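Local coordinates for pili retraction protein PilT (Thermus thermophilus, PDB 5FL3) that binds ADP and, like other GSP E family ATPases, probably hydrolyses ATP, presumably to drive pilus retraction, at residues 88-92 with 104-110; 195-199 with 219-224; 289-295 with 325-331. One frame throughout, in Å; residues are numbered along the deposited sequence.

Overall arrangement
The three contacts follow one another along the chain, and none touches another. Interaction 1 pairs two neighbouring strands of the antiparallel sheet near the N-terminus. Interactions 2 and 3 belong to the mixed-sheet ATPase part: interaction 2 joins two helices, and interaction 3 packs a helix start and its leading loop against strand 287-295, which is outermost in the mixed sheet of this chain. Interactions 1 and 3 lie on opposite sides of the chain's centre, with centres about 31 Å apart. Of the three, only interaction 3 reaches the bound ADP, through Leu289. Measured from side chain to ligand, Arg106 of interaction 1 stays about 8 Å away and Phe195 of interaction 2 about 11 Å.

Interaction 1 of 3, residues 88-92 with 104-110; sequences ARFRC and VMRVVSE
Phe90 lies under the end of Met105: methyl CE sits over one ring face, 4.0 Å from the ring centroid and offset toward the rim. This is a CH-pi and Met-aromatic contact within an antiparallel beta hairpin, strands 88-97 and 100-108. The Met105 chain bends at its last torsion (chi3 55°), which brings CE over the ring and also 3.6 Å from Cys92 SG. Val107 lies alongside Phe90, pointing the same way, with Val107 CG2 at 3.6 Å from Phe90 CE1. Phe90, Cys92, Met105 and Val107 thus share one apolar face, which helix 11-21 meets through Val20 and Leu16.

The other face carries Arg89, Arg91 and Arg106 beside Val108. Arg91 and Arg106 form a hydrogen-bonded pair. Arg106 N bonds to Arg91 O at 2.8 Å, and Arg91 N to Arg106 O at 3.0 Å. The guanidinium of Arg106 meets the aliphatic base of Arg91, with NH2 against CB and CG. The charged end of Arg91 leads off to a salt bridge with Asp79. Arg106 forms one with Glu173 and also bonds to Ile172 O. These partners probably offset the like charges. At the exposed end, Glu110 crosses Arg89 at about a right angle, their flat groups 86° apart, and Glu110 OE2 meets Arg89 NE in a salt bridge of 3.5 Å.

Interaction 2 of 3, residues 195-199 with 219-224; sequences FYTGL and ETVEAA
The Tyr196 ring turns an edge to helix 218-230: Glu219 O lies near the ring plane, 4.0 Å from Tyr196 CE1. Ala223 CB approaches Tyr196 CE1 obliquely at 4.2 Å. The Glu219 chain bends at chi2 (71°) and its carboxylate leads away; its CB is what meets Tyr196 CD1 and CE1. The second ring, Phe195, leads away toward Val212 of strand 209-212. Thr220 sits between the two aromatic residues, its OG1 near Tyr196 CB and its CG2 near Phe195 CB.

Leu199 fills the middle. Its CG stands anti to the backbone N (chi1 178°), and this carries CD2 across to the other helix. There Leu199 CD2 packs 3.6 Å from Ala223 CB and 3.9 Å from Ala224 CB. The same side chain rests on Ile210 and Val212 of strand 209-212. The two segments run nearly alongside each other, 23° apart in direction, with axes 9.7 Å apart. Helix 195-202 packs on strand 209-212, and helix 218-230 is the crossover from that strand to its parallel neighbour 233-238. No hydrogen bond or salt bridge crosses between the segments. The contact therefore relies on van der Waals packing of methyl and methylene groups and a ring edge.

Interaction 3 of 3, residues 289-295 with 325-331; sequences LALEILI and MRTFDQH
Arg326 lays its guanidinium between Ile293 and His331, and this is the tight part of the contact. CD1 of Ile293 lies 3.9 Å above one face of the guanidinium. On the opposite face is the His331 ring, with Arg326 NH2 3.4 Å above its plane and over its centre. Arg326 NE gives a nearly straight bond of 2.9 Å to Leu291 O. Leu291 O lies in the guanidinium plane, but the N-H comes from above the carbonyl plane, 44° out of it. Chi1 of Arg326 (72°) sets CG between the backbone N and carbonyl carbon, and a further bend at chi2 brings the guanidinium to Leu291. His331 ND1 accepts the Leu291 N-H at 3.1 Å, which helps fix the ring's rotation. Exchanging Arg326 for an alanine would probably leave Leu291 O without its NE partner and open a gap between Ile293 and His331.

Glu292 reaches across with an extended chain. Its OE1 accepts Phe328 N at 2.8 Å through the anti lone pair, while OE2 takes Ala243 N. The nearby helix start would probably favour its negative charge. The Phe328 ring sets an edge against Glu292 N and one face toward Ala290 CB.

The bonding is weaker at the Met325 end, beside the partly exposed Ile295, though Met325 itself is buried against Leu294 and Ile295. Met325 SD receives only a weak bond from Ile295 N, and Arg326 N bonds weakly to Ile293 O. The firmer return bond, Ile293 N to Arg326 O at 3.1 Å, completes a single antiparallel bridge. Thr327 OG1 accepts Gln330 N, and Gln330 OE1 accepts Thr327 N: a capping box at the N-cap of a helix docked on the strand whose Leu289 lines the ADP pocket.

Interaction 1 of 3, residues 88-92 with 104-110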
loop_
_atom_site.group_PDB
_atom_site.type_symbol
_atom_site.label_atom_id
_atom_site.label_comp_id
_atom_site.label_asym_id
_atom_site.label_seq_id
_atom_site.Cartn_x
_atom_site.Cartn_y
_atom_site.Cartn_z
ATOM N N ALA A 88 10.253 14.522 11.658
ATOM C CA ALA A 88 9.278 13.512 11.296
ATOM C C ALA A 88 7.998 13.684 12.075
ATOM O O ALA A 88 7.972 14.338 13.130
ATOM C CB ALA A 88 9.833 12.130 11.535
ATOM N N ARG A 89 6.940 13.084 11.536
ATOM C CA ARG A 89 5.684 12.876 12.244
ATOM C C ARG A 89 5.525 11.396 12.511
ATOM O O ARG A 89 5.755 10.569 11.607
ATOM C CB ARG A 89 4.489 13.388 11.443
ATOM C CG ARG A 89 4.584 14.833 10.993
ATOM C CD ARG A 89 3.199 15.436 10.897
ATOM N NE ARG A 89 3.204 16.739 10.239
ATOM C CZ ARG A 89 2.119 17.495 10.067
ATOM N NH1 ARG A 89 0.931 17.088 10.520
ATOM N NH2 ARG A 89 2.221 18.668 9.448
ATOM N N PHE A 90 5.128 11.078 13.746
ATOM C CA PHE A 90 4.945 9.706 14.218
ATOM C C PHE A 90 3.524 9.472 14.683
ATOM O O PHE A 90 2.917 10.341 15.295
ATOM C CB PHE A 90 5.887 9.378 15.391
ATOM C CG PHE A 90 7.349 9.601 15.104
ATOM C CD1 PHE A 90 8.128 8.587 14.544
ATOM C CD2 PHE A 90 7.954 10.814 15.414
ATOM C CE1 PHE A 90 9.493 8.783 14.282
ATOM C CE2 PHE A 90 9.321 11.026 15.150
ATOM C CZ PHE A 90 10.086 10.005 14.580
ATOM N N ARG A 91 2.991 8.289 14.405
ATOM C CA ARG A 91 1.869 7.788 15.175
ATOM C C ARG A 91 2.453 6.738 16.112
ATOM O O ARG A 91 3.299 5.947 15.713
ATOM C CB ARG A 91 0.764 7.208 14.284
ATOM C CG ARG A 91 -0.138 8.251 13.625
ATOM C CD ARG A 91 -1.620 7.891 13.777
ATOM N NE ARG A 91 -2.086 8.093 15.149
ATOM C CZ ARG A 91 -2.781 9.150 15.574
ATOM N NH1 ARG A 91 -3.131 10.106 14.725
ATOM N NH2 ARG A 91 -3.144 9.243 16.854
ATOM N N CYS A 92 2.022 6.751 17.366
ATOM C CA CYS A 92 2.655 5.940 18.394
ATOM C C CYS A 92 1.654 5.067 19.119
ATOM O O CYS A 92 0.570 5.513 19.492
ATOM C CB CYS A 92 3.389 6.829 19.410
ATOM S SG CYS A 92 4.513 7.999 18.633
ATOM N N VAL A 104 5.585 1.458 20.068
ATOM C CA VAL A 104 5.802 1.248 18.647
ATOM C C VAL A 104 5.472 2.536 17.928
ATOM O O VAL A 104 4.348 3.022 17.995
ATOM C CB VAL A 104 4.962 0.094 18.070
ATOM C CG1 VAL A 104 5.211 -0.009 16.579
ATOM C CG2 VAL A 104 5.318 -1.221 18.752
ATOM N N MET A 105 6.471 3.098 17.262
ATOM C CA MET A 105 6.320 4.371 16.592
ATOM C C MET A 105 6.395 4.179 15.086
ATOM O O MET A 105 7.346 3.559 14.591
ATOM C CB MET A 105 7.403 5.324 17.064
ATOM C CG MET A 105 7.561 5.295 18.557
ATOM S SD MET A 105 8.762 6.498 19.125
ATOM C CE MET A 105 8.108 8.015 18.430
ATOM N N ARG A 106 5.394 4.681 14.363
ATOM C CA ARG A 106 5.431 4.650 12.894
ATOM C C ARG A 106 5.716 6.035 12.301
ATOM O O ARG A 106 5.095 7.031 12.688
ATOM C CB ARG A 106 4.114 4.111 12.337
ATOM C CG ARG A 106 4.051 4.088 10.820
ATOM C CD ARG A 106 2.723 3.513 10.360
ATOM N NE ARG A 106 1.615 4.192 11.031
ATOM C CZ ARG A 106 1.067 5.329 10.605
ATOM N NH1 ARG A 106 1.522 5.911 9.497
ATOM N NH2 ARG A 106 0.068 5.884 11.287
ATOM N N VAL A 107 6.656 6.114 11.369
ATOM C CA VAL A 107 6.916 7.401 10.731
ATOM C C VAL A 107 5.873 7.691 9.652
ATOM O O VAL A 107 5.671 6.879 8.768
ATOM C CB VAL A 107 8.315 7.461 10.100
ATOM C CG1 VAL A 107 8.588 8.869 9.524
ATOM C CG2 VAL A 107 9.379 7.058 11.121
ATOM N N VAL A 108 5.194 8.832 9.752
ATOM C CA VAL A 108 4.276 9.298 8.707
ATOM C C VAL A 108 5.101 10.151 7.760
ATOM O O VAL A 108 5.491 11.255 8.127
ATOM C CB VAL A 108 3.097 10.146 9.287
ATOM C CG1 VAL A 108 1.999 10.347 8.255
ATOM C CG2 VAL A 108 2.530 9.514 10.564
ATOM N N SER A 109 5.414 9.666 6.566
ATOM C CA SER A 109 6.304 10.462 5.723
ATOM C C SER A 109 5.568 11.492 4.888
ATOM O O SER A 109 4.416 11.300 4.490
ATOM C CB SER A 109 7.135 9.595 4.785
ATOM O OG SER A 109 8.243 10.357 4.280
ATOM N N GLU A 110 6.261 12.590 4.631
ATOM C CA GLU A 110 5.733 13.643 3.794
ATOM C C GLU A 110 6.547 13.720 2.529
ATOM O O GLU A 110 6.391 14.636 1.741
ATOM C CB GLU A 110 5.764 14.966 4.528
ATOM C CG GLU A 110 5.411 14.833 5.989
ATOM C CD GLU A 110 5.254 16.184 6.640
ATOM O OE1 GLU A 110 4.655 17.073 5.982
ATOM O OE2 GLU A 110 5.739 16.354 7.790
#

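Interaction 2 of 3, residues 195-199 with 219-224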
loop_
_atom_site.group_PDB
_atom_site.type_symbol
_atom_site.label_atom_id
_atom_site.label_comp_id
_atom_site.label_asym_id
_atom_site.label_seq_id
_atom_site.Cartn_x
_atom_site.Cartn_y
_atom_site.Cartn_z
ATOM N N PHE A 195 -13.978 2.557 6.510
ATOM C CA PHE A 195 -13.859 2.685 5.063
ATOM C C PHE A 195 -15.206 2.905 4.425
ATOM O O PHE A 195 -15.333 3.714 3.504
ATOM C CB PHE A 195 -13.210 1.454 4.451
ATOM C CG PHE A 195 -11.766 1.327 4.789
ATOM C CD1 PHE A 195 -10.878 2.357 4.480
ATOM C CD2 PHE A 195 -11.284 0.190 5.421
ATOM C CE1 PHE A 195 -9.530 2.248 4.801
ATOM C CE2 PHE A 195 -9.944 0.073 5.749
ATOM C CZ PHE A 195 -9.060 1.099 5.438
ATOM N N TYR A 196 -16.214 2.195 4.922
ATOM C CA TYR A 196 -17.536 2.291 4.333
ATOM C C TYR A 196 -18.105 3.687 4.553
ATOM O O TYR A 196 -18.550 4.325 3.603
ATOM C CB TYR A 196 -18.492 1.232 4.893
ATOM C CG TYR A 196 -19.827 1.279 4.192
ATOM C CD1 TYR A 196 -19.997 0.688 2.945
ATOM C CD2 TYR A 196 -20.906 1.952 4.751
ATOM C CE1 TYR A 196 -21.211 0.759 2.279
ATOM C CE2 TYR A 196 -22.132 2.022 4.093
ATOM C CZ TYR A 196 -22.277 1.424 2.862
ATOM O OH TYR A 196 -23.487 1.494 2.207
ATOM N N THR A 197 -18.079 4.151 5.801
ATOM C CA THR A 197 -18.555 5.491 6.159
ATOM C C THR A 197 -17.868 6.560 5.325
ATOM O O THR A 197 -18.494 7.485 4.798
ATOM C CB THR A 197 -18.303 5.783 7.639
ATOM O OG1 THR A 197 -19.099 4.889 8.420
ATOM C CG2 THR A 197 -18.715 7.182 7.979
ATOM N N GLY A 198 -16.559 6.418 5.215
ATOM C CA GLY A 198 -15.783 7.362 4.451
ATOM C C GLY A 198 -16.160 7.311 2.986
ATOM O O GLY A 198 -16.334 8.358 2.367
ATOM N N LEU A 199 -16.292 6.101 2.439
ATOM C CA LEU A 199 -16.590 5.940 1.027
ATOM C C LEU A 199 -17.967 6.538 0.760
ATOM O O LEU A 199 -18.144 7.339 -0.165
ATOM C CB LEU A 199 -16.506 4.465 0.601
ATOM C CG LEU A 199 -16.838 4.047 -0.846
ATOM C CD1 LEU A 199 -16.204 4.956 -1.867
ATOM C CD2 LEU A 199 -16.400 2.630 -1.130
ATOM N N GLU A 219 -19.709 -5.028 1.188
ATOM C CA GLU A 219 -20.359 -3.724 1.184
ATOM C C GLU A 219 -19.422 -2.678 0.606
ATOM O O GLU A 219 -19.789 -1.940 -0.315
ATOM C CB GLU A 219 -20.790 -3.321 2.601
ATOM C CG GLU A 219 -21.964 -4.109 3.193
ATOM C CD GLU A 219 -21.631 -5.562 3.560
ATOM O OE1 GLU A 219 -20.442 -5.876 3.782
ATOM O OE2 GLU A 219 -22.568 -6.391 3.635
ATOM N N THR A 220 -18.210 -2.627 1.149
ATOM C CA THR A 220 -17.173 -1.730 0.658
ATOM C C THR A 220 -16.730 -2.048 -0.779
ATOM O O THR A 220 -16.504 -1.132 -1.572
ATOM C CB THR A 220 -15.957 -1.766 1.575
ATOM O OG1 THR A 220 -16.384 -1.510 2.918
ATOM C CG2 THR A 220 -14.973 -0.712 1.175
ATOM N N VAL A 221 -16.609 -3.329 -1.126
ATOM C CA VAL A 221 -16.179 -3.687 -2.482
ATOM C C VAL A 221 -17.238 -3.232 -3.481
ATOM O O VAL A 221 -16.921 -2.645 -4.524
ATOM C CB VAL A 221 -15.907 -5.228 -2.633
ATOM C CG1 VAL A 221 -15.803 -5.639 -4.093
ATOM C CG2 VAL A 221 -14.647 -5.626 -1.894
ATOM N N GLU A 222 -18.502 -3.488 -3.156
ATOM C CA GLU A 222 -19.596 -3.110 -4.049
ATOM C C GLU A 222 -19.678 -1.588 -4.185
ATOM O O GLU A 222 -19.855 -1.063 -5.290
ATOM C CB GLU A 222 -20.932 -3.670 -3.548
ATOM C CG GLU A 222 -22.072 -3.550 -4.567
ATOM C CD GLU A 222 -23.352 -4.253 -4.126
ATOM O OE1 GLU A 222 -23.617 -4.285 -2.914
ATOM O OE2 GLU A 222 -24.092 -4.780 -4.986
ATOM N N ALA A 223 -19.537 -0.892 -3.058
ATOM C CA ALA A 223 -19.658 0.557 -3.036
ATOM C C ALA A 223 -18.572 1.150 -3.896
ATOM O O ALA A 223 -18.819 2.072 -4.680
ATOM C CB ALA A 223 -19.572 1.094 -1.614
ATOM N N ALA A 224 -17.368 0.602 -3.755
ATOM C CA ALA A 224 -16.230 1.077 -4.522
ATOM C C ALA A 224 -16.437 0.834 -6.019
ATOM O O ALA A 224 -16.105 1.685 -6.833
ATOM C CB ALA A 224 -14.971 0.423 -4.041
#

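Interaction 3 of 3, residues 289-295 with 325-331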
loop_
_atom_site.group_PDB
_atom_site.type_symbol
_atom_site.label_atom_id
_atom_site.label_comp_id
_atom_site.label_asym_id
_atom_site.label_seq_id
_atom_site.Cartn_x
_atom_site.Cartn_y
_atom_site.Cartn_z
ATOM N N LEU A 289 10.991 -3.842 -6.767
ATOM C CA LEU A 289 9.597 -4.172 -6.994
ATOM C C LEU A 289 9.415 -5.149 -8.154
ATOM O O LEU A 289 9.873 -4.914 -9.277
ATOM C CB LEU A 289 8.781 -2.895 -7.237
ATOM C CG LEU A 289 7.274 -3.033 -7.517
ATOM C CD1 LEU A 289 6.544 -3.728 -6.382
ATOM C CD2 LEU A 289 6.647 -1.667 -7.767
ATOM N N ALA A 290 8.753 -6.256 -7.856
ATOM C CA ALA A 290 8.248 -7.165 -8.865
ATOM C C ALA A 290 6.808 -6.768 -9.103
ATOM O O ALA A 290 6.027 -6.703 -8.154
ATOM C CB ALA A 290 8.349 -8.603 -8.408
ATOM N N LEU A 291 6.451 -6.519 -10.360
ATOM C CA LEU A 291 5.179 -5.884 -10.675
ATOM C C LEU A 291 4.493 -6.538 -11.868
ATOM O O LEU A 291 5.106 -6.723 -12.936
ATOM C CB LEU A 291 5.405 -4.395 -10.931
ATOM C CG LEU A 291 4.204 -3.610 -11.421
ATOM C CD1 LEU A 291 3.084 -3.663 -10.385
ATOM C CD2 LEU A 291 4.594 -2.179 -11.709
ATOM N N GLU A 292 3.238 -6.934 -11.654
ATOM C CA GLU A 292 2.380 -7.456 -12.718
ATOM C C GLU A 292 1.291 -6.430 -13.040
ATOM O O GLU A 292 0.637 -5.923 -12.126
ATOM C CB GLU A 292 1.761 -8.783 -12.313
ATOM C CG GLU A 292 0.756 -9.330 -13.281
ATOM C CD GLU A 292 0.328 -10.725 -12.881
ATOM O OE1 GLU A 292 1.228 -11.571 -12.715
ATOM O OE2 GLU A 292 -0.887 -10.988 -12.721
ATOM N N ILE A 293 1.100 -6.140 -14.330
ATOM C CA ILE A 293 0.127 -5.143 -14.784
ATOM C C ILE A 293 -0.956 -5.735 -15.672
ATOM O O ILE A 293 -0.669 -6.225 -16.764
ATOM C CB ILE A 293 0.818 -4.008 -15.556
ATOM C CG1 ILE A 293 1.971 -3.442 -14.723
ATOM C CG2 ILE A 293 -0.150 -2.913 -15.934
ATOM C CD1 ILE A 293 2.785 -2.396 -15.429
ATOM N N LEU A 294 -2.202 -5.691 -15.195
ATOM C CA LEU A 294 -3.358 -5.954 -16.045
ATOM C C LEU A 294 -4.040 -4.647 -16.403
ATOM O O LEU A 294 -4.514 -3.936 -15.527
ATOM C CB LEU A 294 -4.348 -6.892 -15.359
ATOM C CG LEU A 294 -5.678 -7.077 -16.092
ATOM C CD1 LEU A 294 -5.415 -7.493 -17.520
ATOM C CD2 LEU A 294 -6.555 -8.107 -15.416
ATOM N N ILE A 295 -4.071 -4.305 -17.681
ATOM C CA ILE A 295 -4.792 -3.116 -18.107
ATOM C C ILE A 295 -6.098 -3.537 -18.748
ATOM O O ILE A 295 -6.121 -4.407 -19.617
ATOM C CB ILE A 295 -3.984 -2.266 -19.082
ATOM C CG1 ILE A 295 -2.703 -1.766 -18.414
ATOM C CG2 ILE A 295 -4.805 -1.084 -19.549
ATOM C CD1 ILE A 295 -2.924 -0.688 -17.411
ATOM N N MET A 325 1.252 -4.174 -20.403
ATOM C CA MET A 325 1.043 -5.266 -19.469
ATOM C C MET A 325 2.252 -6.193 -19.403
ATOM O O MET A 325 3.188 -6.065 -20.199
ATOM C CB MET A 325 -0.211 -6.061 -19.858
ATOM C CG MET A 325 -1.517 -5.268 -19.756
ATOM S SD MET A 325 -2.955 -6.264 -20.205
ATOM C CE MET A 325 -3.407 -5.500 -21.755
ATOM N N ARG A 326 2.200 -7.124 -18.451
ATOM C CA ARG A 326 3.238 -8.126 -18.210
ATOM C C ARG A 326 2.816 -8.936 -16.985
ATOM O O ARG A 326 2.116 -8.420 -16.108
ATOM C CB ARG A 326 4.596 -7.479 -17.957
ATOM C CG ARG A 326 4.649 -6.802 -16.618
ATOM C CD ARG A 326 5.332 -5.483 -16.653
ATOM N NE ARG A 326 5.725 -5.100 -15.310
ATOM C CZ ARG A 326 6.491 -4.056 -15.037
ATOM N NH1 ARG A 326 6.944 -3.298 -16.028
ATOM N NH2 ARG A 326 6.812 -3.779 -13.776
ATOM N N THR A 327 3.234 -10.195 -16.920
ATOM C CA THR A 327 2.944 -11.023 -15.758
ATOM C C THR A 327 4.076 -10.902 -14.750
ATOM O O THR A 327 5.132 -10.337 -15.064
ATOM C CB THR A 327 2.760 -12.503 -16.140
ATOM O OG1 THR A 327 3.961 -12.999 -16.737
ATOM C CG2 THR A 327 1.623 -12.662 -17.115
ATOM N N PHE A 328 3.860 -11.419 -13.544
ATOM C CA PHE A 328 4.953 -11.518 -12.588
ATOM C C PHE A 328 6.122 -12.311 -13.152
ATOM O O PHE A 328 7.269 -11.871 -13.045
ATOM C CB PHE A 328 4.509 -12.164 -11.280
ATOM C CG PHE A 328 4.416 -11.205 -10.150
ATOM C CD1 PHE A 328 4.207 -9.861 -10.393
ATOM C CD2 PHE A 328 4.590 -11.625 -8.850
ATOM C CE1 PHE A 328 4.123 -8.960 -9.370
ATOM C CE2 PHE A 328 4.514 -10.713 -7.821
ATOM C CZ PHE A 328 4.265 -9.387 -8.060
ATOM N N ASP A 329 5.828 -13.475 -13.736
ATOM C CA ASP A 329 6.879 -14.369 -14.194
ATOM C C ASP A 329 7.660 -13.690 -15.301
ATOM O O ASP A 329 8.858 -13.926 -15.443
ATOM C CB ASP A 329 6.312 -15.709 -14.663
ATOM C CG ASP A 329 5.762 -16.546 -13.515
ATOM O OD1 ASP A 329 5.997 -16.152 -12.350
ATOM O OD2 ASP A 329 5.125 -17.603 -13.785
ATOM N N GLN A 330 6.998 -12.819 -16.062
ATOM C CA GLN A 330 7.693 -12.025 -17.079
ATOM C C GLN A 330 8.600 -10.972 -16.463
ATOM O O GLN A 330 9.734 -10.809 -16.883
ATOM C CB GLN A 330 6.706 -11.340 -18.027
ATOM C CG GLN A 330 6.127 -12.238 -19.098
ATOM C CD GLN A 330 5.090 -11.520 -19.934
ATOM O OE1 GLN A 330 4.134 -10.960 -19.403
ATOM N NE2 GLN A 330 5.279 -11.520 -21.248
ATOM N N HIS A 331 8.111 -10.253 -15.467
ATOM C CA HIS A 331 8.916 -9.179 -14.906
ATOM C C HIS A 331 10.100 -9.750 -14.143
ATOM O O HIS A 331 11.142 -9.105 -14.061
ATOM C CB HIS A 331 8.081 -8.271 -14.000
ATOM C CG HIS A 331 8.779 -7.005 -13.611
ATOM N ND1 HIS A 331 8.807 -6.533 -12.314
ATOM C CD2 HIS A 331 9.485 -6.112 -14.346
ATOM C CE1 HIS A 331 9.499 -5.409 -12.270
ATOM N NE2 HIS A 331 9.921 -5.129 -13.491
#